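Local coordinates for acyl-[acyl-carrier-protein]--UDP-N-acetylglucosamine O-acyltransferase (Helicobacter pylori, PDB 1J2Z) that transfers a (3R)-hydroxyacyl group from acyl carrier protein to UDP-N-acetylglucosamine, the first step of lipid A biosynthesis, working as a homotrimer, at residues L193-H196 / R197-L201; I207-I210 / Y211-K215. All coordinates share one frame; numbering follows the deposited sequence.

Contact 1: residues L193-H196 / R197-L201; sequences LNRH and RMRQL
Met198 folds its thioether back against Leu193 where the chain leaves strand 189-191 and winds into helix 195-201. The methionine is extended to its sulfur and then bends at the last torsion (chi3 -73°), which brings the methyl carbon CE to 3.5 Å from Leu193 CB, closer than carbons usually pack. The two side chains cross at about a right angle, and Leu193 CD1 also reaches the thioether.

Asn194 occupies the N-cap position, and its backbone carbonyl opens the helical bonding: Met198 N donates to Asn194 O at 3.0 Å in a nearly straight bond (168°), while Arg197 N gives the same oxygen a weak, strongly bent bond. Beside this the Asn194 and Arg197 side chains lie side by side and point the same way. The next carbonyl, Arg195 O, takes Arg199 N at 2.9 Å.

On the outer surface Arg195 and Arg199 meet. Arg195 runs extended from CG to NE, whereas Arg199 kinks at chi3, and the result is that Arg195 NH1 comes to 3.2 Å from Arg199 CD. Their guanidinium planes stand 73° apart, with Arg199 CZ at the in-plane edge of the Arg195 group and the two NH1 atoms 3.7 Å from each other. The Arg199 guanidinium in turn presents an edge to His196 CA, its plane steeply inclined to the imidazole.

Tyr180 and Ile207 also touch Met198 on the inner side. The chemistry is therefore two-sided: sulfur and methyl groups pack inward, whereas the like-charged arginines on the exposed side probably repel each other, so that the local cohesion probably rests more on the backbone bonds and the packing of Leu193 on Met198.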
ATOM      1  N   LEU A 193     -22.681  13.063 -10.549  1.00 31.14           N
ATOM      2  CA  LEU A 193     -23.469  11.991  -9.957  1.00 34.94           C
ATOM      3  C   LEU A 193     -23.072  10.605 -10.443  1.00 36.07           C
ATOM      4  O   LEU A 193     -22.556  10.439 -11.548  1.00 39.27           O
ATOM      5  CB  LEU A 193     -24.958  12.213 -10.229  1.00 33.40           C
ATOM      6  CG  LEU A 193     -25.590  13.492  -9.670  1.00 44.26           C
ATOM      7  CD1 LEU A 193     -27.108  13.406  -9.820  1.00 41.64           C
ATOM      8  CD2 LEU A 193     -25.218  13.663  -8.204  1.00 41.89           C
ATOM      9  N   ASN A 194     -23.323   9.613  -9.596  1.00 35.46           N
ATOM     10  CA  ASN A 194     -23.025   8.221  -9.901  1.00 36.12           C
ATOM     11  C   ASN A 194     -24.191   7.688 -10.724  1.00 37.17           C
ATOM     12  O   ASN A 194     -24.989   6.875 -10.255  1.00 37.35           O
ATOM     13  CB  ASN A 194     -22.878   7.428  -8.599  1.00 35.21           C
ATOM     14  CG  ASN A 194     -22.358   6.025  -8.823  1.00 38.49           C
ATOM     15  OD1 ASN A 194     -22.080   5.297  -7.869  1.00 36.87           O
ATOM     16  ND2 ASN A 194     -22.227   5.633 -10.085  1.00 40.23           N
ATOM     17  N   ARG A 195     -24.273   8.168 -11.959  1.00 38.56           N
ATOM     18  CA  ARG A 195     -25.331   7.803 -12.892  1.00 38.14           C
ATOM     19  C   ARG A 195     -25.499   6.295 -13.043  1.00 38.84           C
ATOM     20  O   ARG A 195     -26.613   5.774 -12.947  1.00 34.10           O
ATOM     21  CB  ARG A 195     -25.035   8.437 -14.256  1.00 40.16           C
ATOM     22  CG  ARG A 195     -26.255   8.718 -15.114  1.00 48.89           C
ATOM     23  CD  ARG A 195     -25.871   9.561 -16.326  1.00 53.57           C
ATOM     24  NE  ARG A 195     -27.033   9.981 -17.106  1.00 57.77           N
ATOM     25  CZ  ARG A 195     -27.812   9.153 -17.793  1.00 57.72           C
ATOM     26  NH1 ARG A 195     -27.556   7.852 -17.799  1.00 66.96           N
ATOM     27  NH2 ARG A 195     -28.844   9.626 -18.478  1.00 56.67           N
ATOM     28  N   HIS A 196     -24.393   5.595 -13.278  1.00 39.45           N
ATOM     29  CA  HIS A 196     -24.443   4.150 -13.450  1.00 43.79           C
ATOM     30  C   HIS A 196     -25.119   3.445 -12.281  1.00 45.75           C
ATOM     31  O   HIS A 196     -25.839   2.463 -12.473  1.00 47.44           O
ATOM     32  CB  HIS A 196     -23.034   3.584 -13.645  1.00 47.16           C
ATOM     33  CG  HIS A 196     -22.992   2.088 -13.673  1.00 52.48           C
ATOM     34  ND1 HIS A 196     -23.019   1.324 -12.527  1.00 57.48           N
ATOM     35  CD2 HIS A 196     -22.976   1.215 -14.708  1.00 53.92           C
ATOM     36  CE1 HIS A 196     -23.023   0.044 -12.854  1.00 58.42           C
ATOM     37  NE2 HIS A 196     -22.999  -0.049 -14.170  1.00 57.01           N
ATOM     38  N   ARG A 197     -24.889   3.945 -11.073  1.00 43.12           N
ATOM     39  CA  ARG A 197     -25.487   3.353  -9.883  1.00 42.98           C
ATOM     40  C   ARG A 197     -26.966   3.702  -9.781  1.00 42.68           C
ATOM     41  O   ARG A 197     -27.800   2.838  -9.505  1.00 39.92           O
ATOM     42  CB  ARG A 197     -24.776   3.853  -8.627  1.00 45.21           C
ATOM     43  CG  ARG A 197     -25.374   3.314  -7.342  1.00 48.77           C
ATOM     44  CD  ARG A 197     -24.577   2.136  -6.829  1.00 50.98           C
ATOM     45  NE  ARG A 197     -24.453   1.071  -7.815  1.00 55.37           N
ATOM     46  CZ  ARG A 197     -23.618   0.045  -7.693  1.00 57.79           C
ATOM     47  NH1 ARG A 197     -22.837  -0.045  -6.625  1.00 58.81           N
ATOM     48  NH2 ARG A 197     -23.562  -0.889  -8.634  1.00 59.92           N
ATOM     49  N   MET A 198     -27.288   4.976  -9.991  1.00 40.74           N
ATOM     50  CA  MET A 198     -28.673   5.423  -9.910  1.00 42.48           C
ATOM     51  C   MET A 198     -29.554   4.692 -10.916  1.00 40.61           C
ATOM     52  O   MET A 198     -30.702   4.370 -10.621  1.00 41.50           O
ATOM     53  CB  MET A 198     -28.766   6.933 -10.157  1.00 33.67           C
ATOM     54  CG  MET A 198     -27.915   7.774  -9.220  1.00 38.88           C
ATOM     55  SD  MET A 198     -28.223   9.541  -9.420  1.00 41.83           S
ATOM     56  CE  MET A 198     -27.425   9.844 -10.971  1.00 46.48           C
ATOM     57  N   ARG A 199     -29.008   4.424 -12.099  1.00 41.58           N
ATOM     58  CA  ARG A 199     -29.755   3.748 -13.154  1.00 45.36           C
ATOM     59  C   ARG A 199     -30.193   2.330 -12.811  1.00 42.46           C
ATOM     60  O   ARG A 199     -31.147   1.814 -13.393  1.00 40.91           O
ATOM     61  CB  ARG A 199     -28.942   3.731 -14.454  1.00 50.10           C
ATOM     62  CG  ARG A 199     -28.817   5.094 -15.122  1.00 61.30           C
ATOM     63  CD  ARG A 199     -28.122   4.987 -16.471  1.00 69.17           C
ATOM     64  NE  ARG A 199     -26.747   4.512 -16.340  1.00 78.46           N
ATOM     65  CZ  ARG A 199     -25.945   4.253 -17.367  1.00 80.53           C
ATOM     66  NH1 ARG A 199     -26.379   4.421 -18.608  1.00 84.24           N
ATOM     67  NH2 ARG A 199     -24.706   3.831 -17.152  1.00 80.62           N
ATOM     68  N   GLN A 200     -29.506   1.691 -11.873  1.00 42.91           N
ATOM     69  CA  GLN A 200     -29.889   0.337 -11.500  1.00 44.44           C
ATOM     70  C   GLN A 200     -30.767   0.318 -10.258  1.00 38.16           C
ATOM     71  O   GLN A 200     -31.534  -0.615 -10.055  1.00 45.78           O
ATOM     72  CB  GLN A 200     -28.653  -0.544 -11.276  1.00 46.88           C
ATOM     73  CG  GLN A 200     -27.680  -0.040 -10.232  1.00 53.36           C
ATOM     74  CD  GLN A 200     -26.709  -1.116  -9.783  1.00 59.11           C
ATOM     75  OE1 GLN A 200     -27.072  -2.015  -9.018  1.00 59.87           O
ATOM     76  NE2 GLN A 200     -25.473  -1.041 -10.266  1.00 55.98           N
ATOM     77  N   LEU A 201     -30.670   1.357  -9.437  1.00 39.26           N
ATOM     78  CA  LEU A 201     -31.460   1.424  -8.211  1.00 38.46           C
ATOM     79  C   LEU A 201     -32.639   2.388  -8.286  1.00 42.51           C
ATOM     80  O   LEU A 201     -33.640   2.205  -7.589  1.00 38.72           O
ATOM     81  CB  LEU A 201     -30.572   1.839  -7.034  1.00 39.47           C
ATOM     82  CG  LEU A 201     -29.444   0.912  -6.579  1.00 43.50           C
ATOM     83  CD1 LEU A 201     -28.567   1.646  -5.569  1.00 44.10           C
ATOM     84  CD2 LEU A 201     -30.027  -0.353  -5.971  1.00 43.29           C
TER

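Contact 2: residues I207-I210 / Y211-K215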
ATOM      1  N   ILE A 207     -34.236  10.197 -10.890  1.00 38.94           N
ATOM      2  CA  ILE A 207     -32.859  10.533 -11.204  1.00 40.25           C
ATOM      3  C   ILE A 207     -32.795  11.995 -11.640  1.00 41.22           C
ATOM      4  O   ILE A 207     -31.875  12.723 -11.258  1.00 38.12           O
ATOM      5  CB  ILE A 207     -32.301   9.620 -12.316  1.00 41.11           C
ATOM      6  CG1 ILE A 207     -32.224   8.179 -11.800  1.00 41.96           C
ATOM      7  CG2 ILE A 207     -30.921  10.100 -12.750  1.00 30.27           C
ATOM      8  CD1 ILE A 207     -31.711   7.179 -12.821  1.00 45.09           C
ATOM      9  N   ASP A 208     -33.781  12.423 -12.427  1.00 41.43           N
ATOM     10  CA  ASP A 208     -33.841  13.807 -12.896  1.00 42.97           C
ATOM     11  C   ASP A 208     -34.028  14.731 -11.698  1.00 41.57           C
ATOM     12  O   ASP A 208     -33.370  15.767 -11.583  1.00 41.95           O
ATOM     13  CB  ASP A 208     -35.015  14.015 -13.859  1.00 46.09           C
ATOM     14  CG  ASP A 208     -34.894  13.191 -15.120  1.00 48.37           C
ATOM     15  OD1 ASP A 208     -33.810  13.201 -15.738  1.00 53.32           O
ATOM     16  OD2 ASP A 208     -35.890  12.540 -15.500  1.00 54.98           O
ATOM     17  N   PHE A 209     -34.939  14.346 -10.812  1.00 36.37           N
ATOM     18  CA  PHE A 209     -35.225  15.126  -9.620  1.00 35.95           C
ATOM     19  C   PHE A 209     -33.957  15.354  -8.803  1.00 30.19           C
ATOM     20  O   PHE A 209     -33.697  16.466  -8.343  1.00 29.48           O
ATOM     21  CB  PHE A 209     -36.282  14.409  -8.774  1.00 38.31           C
ATOM     22  CG  PHE A 209     -36.600  15.104  -7.482  1.00 43.95           C
ATOM     23  CD1 PHE A 209     -35.813  14.899  -6.354  1.00 45.47           C
ATOM     24  CD2 PHE A 209     -37.677  15.980  -7.398  1.00 46.82           C
ATOM     25  CE1 PHE A 209     -36.094  15.555  -5.160  1.00 44.59           C
ATOM     26  CE2 PHE A 209     -37.967  16.642  -6.208  1.00 46.88           C
ATOM     27  CZ  PHE A 209     -37.174  16.429  -5.088  1.00 46.12           C
ATOM     28  N   ILE A 210     -33.166  14.299  -8.633  1.00 30.44           N
ATOM     29  CA  ILE A 210     -31.927  14.398  -7.868  1.00 29.03           C
ATOM     30  C   ILE A 210     -30.948  15.384  -8.500  1.00 27.97           C
ATOM     31  O   ILE A 210     -30.372  16.220  -7.804  1.00 33.64           O
ATOM     32  CB  ILE A 210     -31.267  13.009  -7.715  1.00 29.94           C
ATOM     33  CG1 ILE A 210     -32.194  12.106  -6.897  1.00 26.53           C
ATOM     34  CG2 ILE A 210     -29.904  13.138  -7.026  1.00 24.83           C
ATOM     35  CD1 ILE A 210     -31.735  10.668  -6.789  1.00 26.18           C
ATOM     36  N   TYR A 211     -30.756  15.295  -9.814  1.00 34.22           N
ATOM     37  CA  TYR A 211     -29.849  16.219 -10.493  1.00 37.07           C
ATOM     38  C   TYR A 211     -30.271  17.644 -10.164  1.00 38.38           C
ATOM     39  O   TYR A 211     -29.458  18.471  -9.747  1.00 36.85           O
ATOM     40  CB  TYR A 211     -29.908  16.047 -12.015  1.00 38.78           C
ATOM     41  CG  TYR A 211     -29.029  14.961 -12.595  1.00 41.26           C
ATOM     42  CD1 TYR A 211     -29.571  13.743 -13.003  1.00 45.43           C
ATOM     43  CD2 TYR A 211     -27.667  15.178 -12.803  1.00 43.09           C
ATOM     44  CE1 TYR A 211     -28.783  12.771 -13.618  1.00 45.66           C
ATOM     45  CE2 TYR A 211     -26.867  14.209 -13.416  1.00 44.15           C
ATOM     46  CZ  TYR A 211     -27.434  13.010 -13.823  1.00 45.87           C
ATOM     47  OH  TYR A 211     -26.664  12.061 -14.453  1.00 45.86           O
ATOM     48  N   ALA A 212     -31.555  17.919 -10.368  1.00 38.00           N
ATOM     49  CA  ALA A 212     -32.115  19.235 -10.103  1.00 36.37           C
ATOM     50  C   ALA A 212     -31.865  19.634  -8.658  1.00 33.34           C
ATOM     51  O   ALA A 212     -31.414  20.744  -8.381  1.00 35.82           O
ATOM     52  CB  ALA A 212     -33.617  19.228 -10.393  1.00 34.42           C
ATOM     53  N   LEU A 213     -32.157  18.716  -7.742  1.00 34.25           N
ATOM     54  CA  LEU A 213     -31.977  18.958  -6.315  1.00 32.12           C
ATOM     55  C   LEU A 213     -30.556  19.429  -6.008  1.00 28.94           C
ATOM     56  O   LEU A 213     -30.354  20.457  -5.364  1.00 28.38           O
ATOM     57  CB  LEU A 213     -32.254  17.675  -5.525  1.00 28.16           C
ATOM     58  CG  LEU A 213     -32.746  17.789  -4.076  1.00 33.20           C
ATOM     59  CD1 LEU A 213     -32.406  16.502  -3.345  1.00 27.57           C
ATOM     60  CD2 LEU A 213     -32.119  18.972  -3.364  1.00 35.64           C
ATOM     61  N   TYR A 214     -29.570  18.667  -6.467  1.00 30.61           N
ATOM     62  CA  TYR A 214     -28.180  19.016  -6.215  1.00 31.46           C
ATOM     63  C   TYR A 214     -27.773  20.324  -6.878  1.00 35.19           C
ATOM     64  O   TYR A 214     -26.974  21.083  -6.325  1.00 33.85           O
ATOM     65  CB  TYR A 214     -27.261  17.879  -6.667  1.00 30.22           C
ATOM     66  CG  TYR A 214     -27.097  16.783  -5.632  1.00 26.62           C
ATOM     67  CD1 TYR A 214     -27.312  15.444  -5.960  1.00 23.60           C
ATOM     68  CD2 TYR A 214     -26.697  17.083  -4.328  1.00 29.36           C
ATOM     69  CE1 TYR A 214     -27.129  14.434  -5.019  1.00 25.93           C
ATOM     70  CE2 TYR A 214     -26.511  16.080  -3.379  1.00 27.19           C
ATOM     71  CZ  TYR A 214     -26.727  14.761  -3.730  1.00 24.64           C
ATOM     72  OH  TYR A 214     -26.534  13.769  -2.795  1.00 32.50           O
ATOM     73  N   LYS A 215     -28.321  20.594  -8.056  1.00 35.65           N
ATOM     74  CA  LYS A 215     -27.994  21.831  -8.753  1.00 37.60           C
ATOM     75  C   LYS A 215     -28.434  23.027  -7.914  1.00 35.61           C
ATOM     76  O   LYS A 215     -27.724  24.027  -7.818  1.00 36.38           O
ATOM     77  CB  LYS A 215     -28.660  21.843 -10.133  1.00 42.80           C
ATOM     78  CG  LYS A 215     -28.049  20.808 -11.073  1.00 55.73           C
ATOM     79  CD  LYS A 215     -28.812  20.633 -12.379  1.00 60.79           C
ATOM     80  CE  LYS A 215     -28.165  19.530 -13.225  1.00 63.16           C
ATOM     81  NZ  LYS A 215     -28.921  19.206 -14.466  1.00 53.16           N
TER
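Helix 204-217, in the helical C-terminal region that follows the left-handed beta-helix of LpxA, supplies this contact, and four consecutive i to i+4 bonds show the helix to be regular here. They run from Tyr211 N to Ile207 O, Ala212 N to Asp208 O, Leu213 N to Phe209 O and Tyr214 N to Ile210 O. The second is the straightest, with an angle of 175° at the hydrogen between Ala212 N and Asp208 O.

The side chains pair with the same spacing. Ile207 and Tyr211 lie side by side and point the same way: the CG2 branch of the isoleucine, anti to its own nitrogen, approaches the ring at CE1 (3.5 Å), while CD1 of that ring comes close to Ile207 O. The edge of the Tyr211 ring, near its plane, is met by Asp208 CA.

Ile210 and Tyr214 make a similar alignment three residues further along. Here too the gamma-methyl branch does the touching, with Ile210 CG2 3.6 Å from Tyr214 CD1 and almost as near to CE1, an oblique approach to the ring. Phe209 and Leu213 meet more loosely, crossing at a slant.

Much of this surface looks toward helix 239-250. Leu213 and Tyr214 pack on Ile244, Phe209 on Val241 and Ile210 on Phe240, all from that helix. The phenol of Tyr214 reaches beyond the helix altogether, where its OH is hydrogen-bonded to the backbone oxygen of Pro179.

Following the chain from the N terminus, contact 1 starts as strand 189-191 ends and spans the whole of the short helix 195-201; after a brief connection, contact 2 closes inside helix 204-217. The two stand in series, neither nesting nor crossing, and neither closes a long loop. Their centres lie 12 Å apart, yet their side chains touch: Leu193 CD1 packs at 3.5 Å on Tyr211 CD2, Leu193 CD2 on Tyr214 CD1 at the same distance, and Arg195 CD lies 3.2 Å from Tyr211 OH. Together they join the last strands of the mixed sheet, 181-184 and 189-191, to helix 239-250 through two successive helices.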